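Local coordinates for protein amine Dehydrogenase (Pseudomonas putida, PDB 1JMX) that probably carries electrons through two covalently bound c-type hemes, as the alpha subunit of a quinohemoprotein amine dehydrogenase, at residues 191-196 / 220-225; 264-267 / 271-274; 291-296 / 410-415; 391-396 / 464-469. All coordinates share one frame; numbering follows the deposited sequence.

Contact 1: 191-196 / 220-225; sequences LAKGDV and DGTPFN
Two kinds of interaction join Lys193 and Val196 to the segment 220-225. The first is apolar. Val196 sets CG2 over one face of the Phe224 ring, toward its rim, and CG2 is 3.7 Å from Phe224 CG. The line from this methyl to the ring centroid lies 26° off the ring normal, a CH-pi contact. CG2 of Val196 is the branch anti to the backbone N, and this carries it to the ring.

The second is made by the Lys193 side chain, with no direct polar bond. The chain bends at chi2 and chi4 and passes across Asp220 at about a right angle. Its CE is 3.3 Å from Asp220 OD1, while Lys193 NZ is 4.5 Å from the same oxygen. The opposite charges may attract, but this is not a salt bridge. The amine of Lys193 and the side chain of Thr222 approach tip to tip, although the place of Thr222 CG2 is doubtful. Lys193 also makes a cation-pi contact with Tyr218. The ring of Tyr218 meets that of Phe224 nearly at right angles.

Each segment has a local backbone motif. Thr222 N donates to Asp220 OD2, which fits an Asx turn, although the position of OD2 is less certain. Lys193 and Gly194 lie opposite Met190 in a classic beta bulge.

Strands 194-204 and 223-233 are separated by strand 209-218, so the contact spans one intervening strand. Strand order and closure are those of an eight-stranded antiparallel up-and-down beta barrel.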
loop_
_atom_site.group_PDB
_atom_site.type_symbol
_atom_site.label_atom_id
_atom_site.label_comp_id
_atom_site.label_asym_id
_atom_site.label_seq_id
_atom_site.Cartn_x
_atom_site.Cartn_y
_atom_site.Cartn_z
ATOM N N LEU A 191 -15.452 5.819 -18.690
ATOM C CA LEU A 191 -14.742 4.698 -19.305
ATOM C C LEU A 191 -15.646 3.471 -19.339
ATOM O O LEU A 191 -16.318 3.159 -18.359
ATOM C CB LEU A 191 -13.480 4.392 -18.498
ATOM C CG LEU A 191 -12.099 4.457 -19.149
ATOM C CD1 LEU A 191 -11.936 5.661 -20.060
ATOM C CD2 LEU A 191 -11.081 4.505 -18.029
ATOM N N ALA A 192 -15.698 2.814 -20.491
ATOM C CA ALA A 192 -16.517 1.623 -20.687
ATOM C C ALA A 192 -18.029 1.861 -20.647
ATOM O O ALA A 192 -18.809 0.902 -20.651
ATOM C CB ALA A 192 -16.121 0.535 -19.698
ATOM N N LYS A 193 -18.443 3.124 -20.592
ATOM C CA LYS A 193 -19.868 3.455 -20.586
ATOM C C LYS A 193 -20.207 4.435 -21.712
ATOM O O LYS A 193 -21.184 4.250 -22.440
ATOM C CB LYS A 193 -20.306 4.012 -19.235
ATOM C CG LYS A 193 -21.758 4.485 -19.209
ATOM C CD LYS A 193 -22.718 3.368 -19.563
ATOM C CE LYS A 193 -24.148 3.855 -19.609
ATOM N NZ LYS A 193 -24.538 4.463 -18.318
ATOM N N GLY A 194 -19.404 5.482 -21.849
ATOM C CA GLY A 194 -19.633 6.432 -22.915
ATOM C C GLY A 194 -19.799 7.876 -22.509
ATOM O O GLY A 194 -19.727 8.224 -21.331
ATOM N N ASP A 195 -20.057 8.706 -23.518
ATOM C CA ASP A 195 -20.241 10.137 -23.345
ATOM C C ASP A 195 -21.470 10.489 -22.534
ATOM O O ASP A 195 -22.410 9.711 -22.434
ATOM C CB ASP A 195 -20.303 10.835 -24.705
ATOM C CG ASP A 195 -18.956 10.891 -25.398
ATOM O OD1 ASP A 195 -18.914 10.846 -26.648
ATOM O OD2 ASP A 195 -17.927 10.995 -24.698
ATOM N N VAL A 196 -21.430 11.672 -21.939
ATOM C CA VAL A 196 -22.513 12.179 -21.121
ATOM C C VAL A 196 -22.546 13.689 -21.343
ATOM O O VAL A 196 -21.516 14.310 -21.612
ATOM C CB VAL A 196 -22.284 11.845 -19.610
ATOM C CG1 VAL A 196 -21.187 12.698 -19.026
ATOM C CG2 VAL A 196 -23.562 12.008 -18.821
ATOM N N ASP A 220 -25.745 6.789 -25.065
ATOM C CA ASP A 220 -26.539 5.588 -25.330
ATOM C C ASP A 220 -28.012 5.679 -24.896
ATOM O O ASP A 220 -28.755 4.691 -24.974
ATOM C CB ASP A 220 -25.880 4.360 -24.690
ATOM C CG ASP A 220 -25.959 4.371 -23.179
ATOM O OD1 ASP A 220 -25.622 3.341 -22.554
ATOM O OD2 ASP A 220 -26.357 5.408 -22.615
ATOM N N GLY A 221 -28.421 6.840 -24.394
ATOM C CA GLY A 221 -29.805 7.014 -23.979
ATOM C C GLY A 221 -30.129 6.802 -22.509
ATOM O O GLY A 221 -31.261 7.072 -22.090
ATOM N N THR A 222 -29.183 6.266 -21.736
ATOM C CA THR A 222 -29.410 6.056 -20.308
ATOM C C THR A 222 -29.388 7.455 -19.655
ATOM O O THR A 222 -28.525 8.283 -19.952
ATOM C CB THR A 222 -28.348 5.080 -19.690
ATOM O OG1 THR A 222 -28.585 4.897 -18.286
ATOM C CG2 THR A 222 -26.992 5.619 -19.841
ATOM N N PRO A 223 -30.393 7.761 -18.815
ATOM C CA PRO A 223 -30.506 9.054 -18.137
ATOM C C PRO A 223 -29.396 9.406 -17.153
ATOM O O PRO A 223 -28.767 8.532 -16.555
ATOM C CB PRO A 223 -31.849 8.934 -17.408
ATOM C CG PRO A 223 -32.610 7.960 -18.235
ATOM C CD PRO A 223 -31.563 6.924 -18.510
ATOM N N PHE A 224 -29.188 10.706 -16.980
ATOM C CA PHE A 224 -28.205 11.212 -16.037
ATOM C C PHE A 224 -28.843 12.397 -15.309
ATOM O O PHE A 224 -28.460 13.555 -15.489
ATOM C CB PHE A 224 -26.904 11.620 -16.740
ATOM C CG PHE A 224 -25.737 11.767 -15.802
ATOM C CD1 PHE A 224 -25.179 10.650 -15.192
ATOM C CD2 PHE A 224 -25.216 13.019 -15.506
ATOM C CE1 PHE A 224 -24.115 10.772 -14.292
ATOM C CE2 PHE A 224 -24.149 13.161 -14.606
ATOM C CZ PHE A 224 -23.598 12.029 -13.997
ATOM N N ASN A 225 -29.869 12.091 -14.526
ATOM C CA ASN A 225 -30.579 13.106 -13.763
ATOM C C ASN A 225 -30.376 12.862 -12.273
ATOM O O ASN A 225 -30.542 11.740 -11.781
ATOM C CB ASN A 225 -32.075 13.092 -14.094
ATOM C CG ASN A 225 -32.350 13.316 -15.574
ATOM O OD1 ASN A 225 -31.755 14.189 -16.200
ATOM N ND2 ASN A 225 -33.261 12.523 -16.137
#

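Contact 2: 264-267 / 271-274; sequences MFEA and ERGL
Met264 and Leu274 form an antiparallel hydrogen-bonded pair, and Phe265 and Gly273 the non-hydrogen-bonded pair next to it. The motif is a beta hairpin, made by the last two strands of the eight-stranded barrel. Met264 N donates to Leu274 O at 3.1 Å, and Leu274 N returns a bond to Met264 O at 2.8 Å. Toward the turn, Glu266 N binds Arg272 O at 2.9 Å.

Phe265 CA and Gly273 CA are only 3.8 Å apart. A side chain on Gly273 would run into Phe265 CB and Met264 O.

The Glu266 and Arg272 side chains pass at a slant, with carboxylate and guanidinium planes 80° apart. Glu266 OE1 touches the aliphatic part of Arg272, 3.5 Å from its CD. The guanidinium itself is engaged by Glu271 in a salt bridge, with a weak bond to Lys388 O besides. An alanine at Arg272 is likely to leave Glu271 OE1 without its charged mate and Glu266 without its water-linked one.

Water 1 makes that link: it donates to Glu266 OE1 and accepts from Arg272 NH1 at 2.9 Å. Glu271 OE1 lies in the guanidinium plane, 3.0 Å from Arg272 NE, and the N-H points at it almost straight, at 174°.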
loop_
_atom_site.group_PDB
_atom_site.type_symbol
_atom_site.label_atom_id
_atom_site.label_comp_id
_atom_site.label_asym_id
_atom_site.label_seq_id
_atom_site.Cartn_x
_atom_site.Cartn_y
_atom_site.Cartn_z
ATOM N N MET A 264 -16.281 13.035 -11.567
ATOM C CA MET A 264 -17.461 12.666 -10.813
ATOM C C MET A 264 -17.436 11.151 -10.732
ATOM O O MET A 264 -17.425 10.481 -11.756
ATOM C CB MET A 264 -18.709 13.131 -11.547
ATOM C CG MET A 264 -19.728 13.786 -10.660
ATOM S SD MET A 264 -21.114 14.362 -11.633
ATOM C CE MET A 264 -22.460 13.687 -10.704
ATOM N N PHE A 265 -17.414 10.610 -9.519
ATOM C CA PHE A 265 -17.347 9.162 -9.347
ATOM C C PHE A 265 -18.270 8.630 -8.267
ATOM O O PHE A 265 -18.780 9.378 -7.443
ATOM C CB PHE A 265 -15.905 8.751 -9.029
ATOM C CG PHE A 265 -15.322 9.457 -7.838
ATOM C CD1 PHE A 265 -15.394 8.888 -6.567
ATOM C CD2 PHE A 265 -14.716 10.698 -7.981
ATOM C CE1 PHE A 265 -14.874 9.546 -5.458
ATOM C CE2 PHE A 265 -14.191 11.368 -6.877
ATOM C CZ PHE A 265 -14.270 10.790 -5.611
ATOM N N GLU A 266 -18.487 7.322 -8.274
ATOM C CA GLU A 266 -19.318 6.708 -7.263
ATOM C C GLU A 266 -18.616 6.809 -5.922
ATOM O O GLU A 266 -17.472 6.377 -5.770
ATOM C CB GLU A 266 -19.569 5.257 -7.597
ATOM C CG GLU A 266 -20.613 5.053 -8.644
ATOM C CD GLU A 266 -21.078 3.632 -8.673
ATOM O OE1 GLU A 266 -20.907 2.986 -9.721
ATOM O OE2 GLU A 266 -21.600 3.153 -7.641
ATOM N N ALA A 267 -19.315 7.398 -4.959
ATOM C CA ALA A 267 -18.807 7.598 -3.604
ATOM C C ALA A 267 -18.203 6.331 -3.018
ATOM O O ALA A 267 -17.242 6.380 -2.257
ATOM C CB ALA A 267 -19.928 8.075 -2.721
ATOM N N GLU A 271 -13.271 3.841 -9.146
ATOM C CA GLU A 271 -12.819 3.445 -10.482
ATOM C C GLU A 271 -14.000 3.664 -11.419
ATOM O O GLU A 271 -13.855 3.650 -12.634
ATOM C CB GLU A 271 -12.404 1.963 -10.579
ATOM C CG GLU A 271 -12.433 1.137 -9.305
ATOM C CD GLU A 271 -13.823 0.719 -8.869
ATOM O OE1 GLU A 271 -14.445 -0.145 -9.520
ATOM O OE2 GLU A 271 -14.273 1.237 -7.836
ATOM N N ARG A 272 -15.181 3.816 -10.833
ATOM C CA ARG A 272 -16.399 4.025 -11.595
ATOM C C ARG A 272 -16.736 5.507 -11.579
ATOM O O ARG A 272 -17.398 6.003 -10.666
ATOM C CB ARG A 272 -17.517 3.186 -10.988
ATOM C CG ARG A 272 -17.045 1.781 -10.703
ATOM C CD ARG A 272 -18.058 0.946 -9.990
ATOM N NE ARG A 272 -17.408 -0.200 -9.371
ATOM C CZ ARG A 272 -18.041 -1.181 -8.740
ATOM N NH1 ARG A 272 -19.363 -1.172 -8.643
ATOM N NH2 ARG A 272 -17.344 -2.146 -8.163
ATOM N N GLY A 273 -16.234 6.216 -12.581
ATOM C CA GLY A 273 -16.475 7.634 -12.665
ATOM C C GLY A 273 -16.416 8.148 -14.082
ATOM O O GLY A 273 -16.258 7.384 -15.034
ATOM N N LEU A 274 -16.534 9.457 -14.220
ATOM C CA LEU A 274 -16.502 10.088 -15.520
ATOM C C LEU A 274 -15.717 11.391 -15.467
ATOM O O LEU A 274 -15.682 12.066 -14.442
ATOM C CB LEU A 274 -17.936 10.356 -16.017
ATOM C CG LEU A 274 -18.896 11.110 -15.092
ATOM C CD1 LEU A 274 -19.605 12.192 -15.848
ATOM C CD2 LEU A 274 -19.885 10.166 -14.455
HETATM O O HOH W 1 -21.853 0.289 -8.973
#

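Contact 3: 291-296 / 410-415; sequences PAFIKA and GYLPAS
Phe293 meets Leu412 through one methyl group. Leu412 CD2 sits over a face of the phenyl ring, offset toward the rim. It lies 3.2 Å from Phe293 CE1 and 3.3 Å from Phe293 CZ, which is tight for carbons. The distance from CD2 to the ring centroid is 3.6 Å, and the approach is 27° off the ring normal. This is a close CH-pi contact.

Two backbone groups complete the first shell. Tyr411 O lies 3.7 Å from Phe293 CE2. Gly410 CA is 4.3 Å from Phe293 CD2. Both approach the ring obliquely. A side chain at Gly410 would collide with Phe293 CD2, so the bare backbone here lets the ring lie close. No hydrogen bond crosses between the two segments.

The ring's own torsion and its neighbours position it. Phe293 places CG between its own backbone N and carbonyl carbon (chi1 57°), which points the ring at the other segment. Pro291 CB lies over the opposite face, so the ring is held between Pro291 and Leu412. Tyr362 touches both Phe293 and Leu412. Tyr411 turns its own ring elsewhere, to His189, and makes a cation-pi contact with Arg408.

Strands 285-295 and 406-420 belong to different beta sheets, in the parts of the chain assigned to domains III and IV, so the contact bridges the two. Strand 285-295 is hydrogen-bonded to strand 354-362. In the other segment, Gly410 bonds to Ala397 of strand 391-400, and Leu412 packs on Leu470 of strand 462-470.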
loop_
_atom_site.group_PDB
_atom_site.type_symbol
_atom_site.label_atom_id
_atom_site.label_comp_id
_atom_site.label_asym_id
_atom_site.label_seq_id
_atom_site.Cartn_x
_atom_site.Cartn_y
_atom_site.Cartn_z
ATOM N N PRO A 291 -20.423 11.865 -31.108
ATOM C CA PRO A 291 -19.022 11.425 -31.058
ATOM C C PRO A 291 -18.085 12.446 -31.669
ATOM O O PRO A 291 -18.524 13.370 -32.354
ATOM C CB PRO A 291 -19.026 10.159 -31.916
ATOM C CG PRO A 291 -20.460 9.706 -31.891
ATOM C CD PRO A 291 -21.196 10.998 -32.015
ATOM N N ALA A 292 -16.789 12.239 -31.449
ATOM C CA ALA A 292 -15.762 13.124 -31.978
ATOM C C ALA A 292 -15.079 12.518 -33.206
ATOM O O ALA A 292 -13.950 12.872 -33.541
ATOM C CB ALA A 292 -14.738 13.436 -30.900
ATOM N N PHE A 293 -15.769 11.593 -33.866
ATOM C CA PHE A 293 -15.246 10.950 -35.065
ATOM C C PHE A 293 -16.379 10.597 -36.028
ATOM O O PHE A 293 -17.515 10.355 -35.605
ATOM C CB PHE A 293 -14.445 9.688 -34.709
ATOM C CG PHE A 293 -15.227 8.667 -33.926
ATOM C CD1 PHE A 293 -16.025 7.727 -34.573
ATOM C CD2 PHE A 293 -15.161 8.639 -32.533
ATOM C CE1 PHE A 293 -16.747 6.777 -33.845
ATOM C CE2 PHE A 293 -15.877 7.695 -31.802
ATOM C CZ PHE A 293 -16.670 6.764 -32.461
ATOM N N ILE A 294 -16.059 10.582 -37.319
ATOM C CA ILE A 294 -17.027 10.248 -38.354
ATOM C C ILE A 294 -16.260 9.474 -39.419
ATOM O O ILE A 294 -15.228 9.936 -39.918
ATOM C CB ILE A 294 -17.712 11.529 -38.963
ATOM C CG1 ILE A 294 -18.731 11.155 -40.036
ATOM C CG2 ILE A 294 -16.686 12.464 -39.561
ATOM C CD1 ILE A 294 -20.022 10.627 -39.498
ATOM N N LYS A 295 -16.712 8.257 -39.691
ATOM C CA LYS A 295 -16.064 7.431 -40.693
ATOM C C LYS A 295 -16.435 7.972 -42.074
ATOM O O LYS A 295 -17.579 8.396 -42.295
ATOM C CB LYS A 295 -16.499 5.972 -40.553
ATOM C CG LYS A 295 -15.773 5.038 -41.497
ATOM C CD LYS A 295 -16.284 3.626 -41.363
ATOM C CE LYS A 295 -15.581 2.697 -42.340
ATOM N NZ LYS A 295 -14.100 2.647 -42.120
ATOM N N ALA A 296 -15.458 7.975 -42.982
ATOM C CA ALA A 296 -15.654 8.455 -44.345
ATOM C C ALA A 296 -16.689 7.580 -45.036
ATOM O O ALA A 296 -16.630 6.347 -44.958
ATOM C CB ALA A 296 -14.343 8.425 -45.109
ATOM N N GLY A 410 -10.516 8.157 -31.938
ATOM C CA GLY A 410 -11.287 8.266 -30.713
ATOM C C GLY A 410 -11.465 6.898 -30.097
ATOM O O GLY A 410 -10.677 5.994 -30.352
ATOM N N TYR A 411 -12.496 6.740 -29.279
ATOM C CA TYR A 411 -12.767 5.461 -28.633
ATOM C C TYR A 411 -13.815 4.709 -29.440
ATOM O O TYR A 411 -14.994 5.063 -29.407
ATOM C CB TYR A 411 -13.269 5.680 -27.205
ATOM C CG TYR A 411 -12.244 6.281 -26.266
ATOM C CD1 TYR A 411 -12.603 7.285 -25.365
ATOM C CD2 TYR A 411 -10.929 5.813 -26.242
ATOM C CE1 TYR A 411 -11.680 7.807 -24.462
ATOM C CE2 TYR A 411 -9.997 6.325 -25.340
ATOM C CZ TYR A 411 -10.380 7.321 -24.455
ATOM O OH TYR A 411 -9.465 7.847 -23.574
ATOM N N LEU A 412 -13.383 3.674 -30.161
ATOM C CA LEU A 412 -14.281 2.879 -30.995
ATOM C C LEU A 412 -14.774 1.613 -30.314
ATOM O O LEU A 412 -14.050 0.995 -29.538
ATOM C CB LEU A 412 -13.597 2.515 -32.318
ATOM C CG LEU A 412 -13.251 3.656 -33.280
ATOM C CD1 LEU A 412 -12.729 3.091 -34.584
ATOM C CD2 LEU A 412 -14.477 4.489 -33.544
ATOM N N PRO A 413 -16.024 1.210 -30.601
ATOM C CA PRO A 413 -16.613 0.004 -30.013
ATOM C C PRO A 413 -15.790 -1.237 -30.353
ATOM O O PRO A 413 -15.214 -1.344 -31.438
ATOM C CB PRO A 413 -18.007 -0.037 -30.642
ATOM C CG PRO A 413 -17.821 0.679 -31.953
ATOM C CD PRO A 413 -16.967 1.844 -31.541
ATOM N N ALA A 414 -15.722 -2.169 -29.409
ATOM C CA ALA A 414 -14.943 -3.374 -29.617
ATOM C C ALA A 414 -15.383 -4.542 -28.765
ATOM O O ALA A 414 -16.215 -4.415 -27.869
ATOM C CB ALA A 414 -13.472 -3.079 -29.342
ATOM N N SER A 415 -14.817 -5.694 -29.084
ATOM C CA SER A 415 -15.057 -6.925 -28.355
ATOM C C SER A 415 -13.918 -6.992 -27.347
ATOM O O SER A 415 -12.791 -6.590 -27.643
ATOM C CB SER A 415 -14.981 -8.123 -29.304
ATOM O OG SER A 415 -14.730 -9.332 -28.598
#

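Contact 4: 391-396 / 464-469; sequences GRFEAE and LKVIAT
Phe393 and Val466 reach toward each other from opposite directions, and the valine lies on the flat of the ring. Val466 CG1 sits over the ring centre. It is 4.0 Å from the centroid and only 11° off the normal, a well-centred CH-pi contact. The second methyl lies toward the far end of the ring, with Val466 CG2 3.8 Å from Phe393 CZ. Both branches of the valine are therefore used. CG1 is anti to the backbone N (chi1 174°) and CG2 is anti to the carbonyl carbon, which turns both methyls to the ring.

Beside this pair, Ala395 and Ala468 meet methyl to methyl, with Ala395 CB 3.9 Å from Ala468 CB. Gly391 has no side chain, and a CB there would collide with Phe393 CE1. The ring also touches Val370, Pro372 and Ser375 of strand 367-378 and Met481 of strand 476-484. An alanine in place of Phe393 would probably open a gap over Val466 and deprive these neighbours of their shared partner.

Strands 391-400 and 462-470 both pair with strand 406-420 in a curled sheet, and here their side chains point at each other. This is consistent with the immunoglobulin-like sandwich of the E-set family.

All four residues are buried and apolar, and no hydrogen bond crosses between the segments. The contact rests on dispersion and on the exclusion of water, not on directed polar bonds.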
loop_
_atom_site.group_PDB
_atom_site.type_symbol
_atom_site.label_atom_id
_atom_site.label_comp_id
_atom_site.label_asym_id
_atom_site.label_seq_id
_atom_site.Cartn_x
_atom_site.Cartn_y
_atom_site.Cartn_z
ATOM N N GLY A 391 -11.987 -3.339 -13.508
ATOM C CA GLY A 391 -11.062 -2.876 -14.520
ATOM C C GLY A 391 -12.043 -2.311 -15.544
ATOM O O GLY A 391 -13.052 -2.950 -15.845
ATOM N N ARG A 392 -11.831 -1.085 -16.004
ATOM C CA ARG A 392 -12.735 -0.492 -16.992
ATOM C C ARG A 392 -11.894 -0.028 -18.153
ATOM O O ARG A 392 -10.985 0.783 -17.983
ATOM C CB ARG A 392 -13.525 0.654 -16.379
ATOM C CG ARG A 392 -14.539 0.183 -15.363
ATOM C CD ARG A 392 -15.275 1.351 -14.773
ATOM N NE ARG A 392 -16.546 0.918 -14.218
ATOM C CZ ARG A 392 -17.693 0.953 -14.882
ATOM N NH1 ARG A 392 -17.733 1.412 -16.128
ATOM N NH2 ARG A 392 -18.795 0.500 -14.307
ATOM N N PHE A 393 -12.199 -0.539 -19.340
ATOM C CA PHE A 393 -11.381 -0.217 -20.491
ATOM C C PHE A 393 -12.073 0.381 -21.685
ATOM O O PHE A 393 -13.282 0.270 -21.851
ATOM C CB PHE A 393 -10.607 -1.460 -20.922
ATOM C CG PHE A 393 -9.916 -2.153 -19.795
ATOM C CD1 PHE A 393 -10.546 -3.190 -19.113
ATOM C CD2 PHE A 393 -8.651 -1.757 -19.394
ATOM C CE1 PHE A 393 -9.922 -3.821 -18.039
ATOM C CE2 PHE A 393 -8.019 -2.381 -18.323
ATOM C CZ PHE A 393 -8.656 -3.413 -17.645
ATOM N N GLU A 394 -11.258 0.970 -22.548
ATOM C CA GLU A 394 -11.724 1.599 -23.763
ATOM C C GLU A 394 -10.683 1.287 -24.856
ATOM O O GLU A 394 -9.505 1.091 -24.556
ATOM C CB GLU A 394 -11.827 3.101 -23.517
ATOM C CG GLU A 394 -12.855 3.804 -24.343
ATOM C CD GLU A 394 -14.259 3.696 -23.793
ATOM O OE1 GLU A 394 -14.528 4.256 -22.710
ATOM O OE2 GLU A 394 -15.111 3.093 -24.471
ATOM N N ALA A 395 -11.129 1.154 -26.102
ATOM C CA ALA A 395 -10.212 0.875 -27.209
ATOM C C ALA A 395 -10.013 2.143 -28.025
ATOM O O ALA A 395 -10.939 2.624 -28.674
ATOM C CB ALA A 395 -10.751 -0.240 -28.085
ATOM N N GLU A 396 -8.817 2.713 -27.928
ATOM C CA GLU A 396 -8.466 3.940 -28.631
ATOM C C GLU A 396 -7.906 3.690 -30.032
ATOM O O GLU A 396 -6.828 3.132 -30.191
ATOM C CB GLU A 396 -7.470 4.725 -27.792
ATOM C CG GLU A 396 -6.956 5.986 -28.423
ATOM C CD GLU A 396 -5.784 6.530 -27.656
ATOM O OE1 GLU A 396 -4.751 5.836 -27.593
ATOM O OE2 GLU A 396 -5.896 7.631 -27.086
ATOM N N LEU A 464 -3.332 -10.606 -15.946
ATOM C CA LEU A 464 -4.050 -10.661 -17.212
ATOM C C LEU A 464 -3.674 -9.707 -18.347
ATOM O O LEU A 464 -3.165 -8.604 -18.145
ATOM C CB LEU A 464 -5.552 -10.537 -16.934
ATOM C CG LEU A 464 -6.167 -11.549 -15.967
ATOM C CD1 LEU A 464 -7.650 -11.269 -15.816
ATOM C CD2 LEU A 464 -5.937 -12.974 -16.471
ATOM N N LYS A 465 -3.971 -10.160 -19.557
ATOM C CA LYS A 465 -3.726 -9.408 -20.775
ATOM C C LYS A 465 -5.114 -9.060 -21.289
ATOM O O LYS A 465 -5.944 -9.940 -21.495
ATOM C CB LYS A 465 -2.968 -10.272 -21.789
ATOM C CG LYS A 465 -2.314 -9.484 -22.903
ATOM C CD LYS A 465 -1.159 -10.252 -23.544
ATOM C CE LYS A 465 -1.619 -11.575 -24.164
ATOM N NZ LYS A 465 -0.553 -12.183 -25.036
ATOM N N VAL A 466 -5.381 -7.767 -21.401
ATOM C CA VAL A 466 -6.672 -7.272 -21.856
ATOM C C VAL A 466 -6.672 -7.048 -23.365
ATOM O O VAL A 466 -6.006 -6.142 -23.860
ATOM C CB VAL A 466 -7.020 -5.960 -21.119
ATOM C CG1 VAL A 466 -8.292 -5.350 -21.673
ATOM C CG2 VAL A 466 -7.165 -6.234 -19.625
ATOM N N ILE A 467 -7.430 -7.873 -24.088
ATOM C CA ILE A 467 -7.501 -7.773 -25.548
ATOM C C ILE A 467 -8.790 -7.142 -26.060
ATOM O O ILE A 467 -9.886 -7.613 -25.759
ATOM C CB ILE A 467 -7.381 -9.166 -26.237
ATOM C CG1 ILE A 467 -6.288 -10.012 -25.582
ATOM C CG2 ILE A 467 -7.103 -8.994 -27.735
ATOM C CD1 ILE A 467 -4.943 -9.416 -25.655
ATOM N N ALA A 468 -8.638 -6.074 -26.836
ATOM C CA ALA A 468 -9.766 -5.385 -27.455
ATOM C C ALA A 468 -9.652 -5.623 -28.957
ATOM O O ALA A 468 -8.560 -5.548 -29.521
ATOM C CB ALA A 468 -9.707 -3.895 -27.173
ATOM N N THR A 469 -10.762 -5.970 -29.594
ATOM C CA THR A 469 -10.753 -6.194 -31.032
ATOM C C THR A 469 -11.838 -5.315 -31.627
ATOM O O THR A 469 -13.016 -5.466 -31.315
ATOM C CB THR A 469 -10.968 -7.679 -31.397
ATOM O OG1 THR A 469 -12.232 -8.117 -30.903
ATOM C CG2 THR A 469 -9.886 -8.547 -30.790
#

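In the fold
Contacts 1 and 2 share the barrel core, with centres 13 Å apart. Val196 CG1 meets Leu274 CD1 at 3.6 Å, and Phe224 CZ meets Met264 CE at 3.9 Å. Contact 4 joins this barrel domain from domain IV: Ala192 N is 2.9 Å from Glu394 OE1, a probable hydrogen bond, and Arg272 CG packs on Arg392 NE. Contacts 3 and 4 alternate along the chain and share a sheet, through probable backbone bonds from Leu412 N to Ala395 O and from Ser415 N to Thr469 O. All four lie away from the heme sites. A nickel ion is about 11 Å from the Ala468 side chain and about 13 Å from that of Leu412.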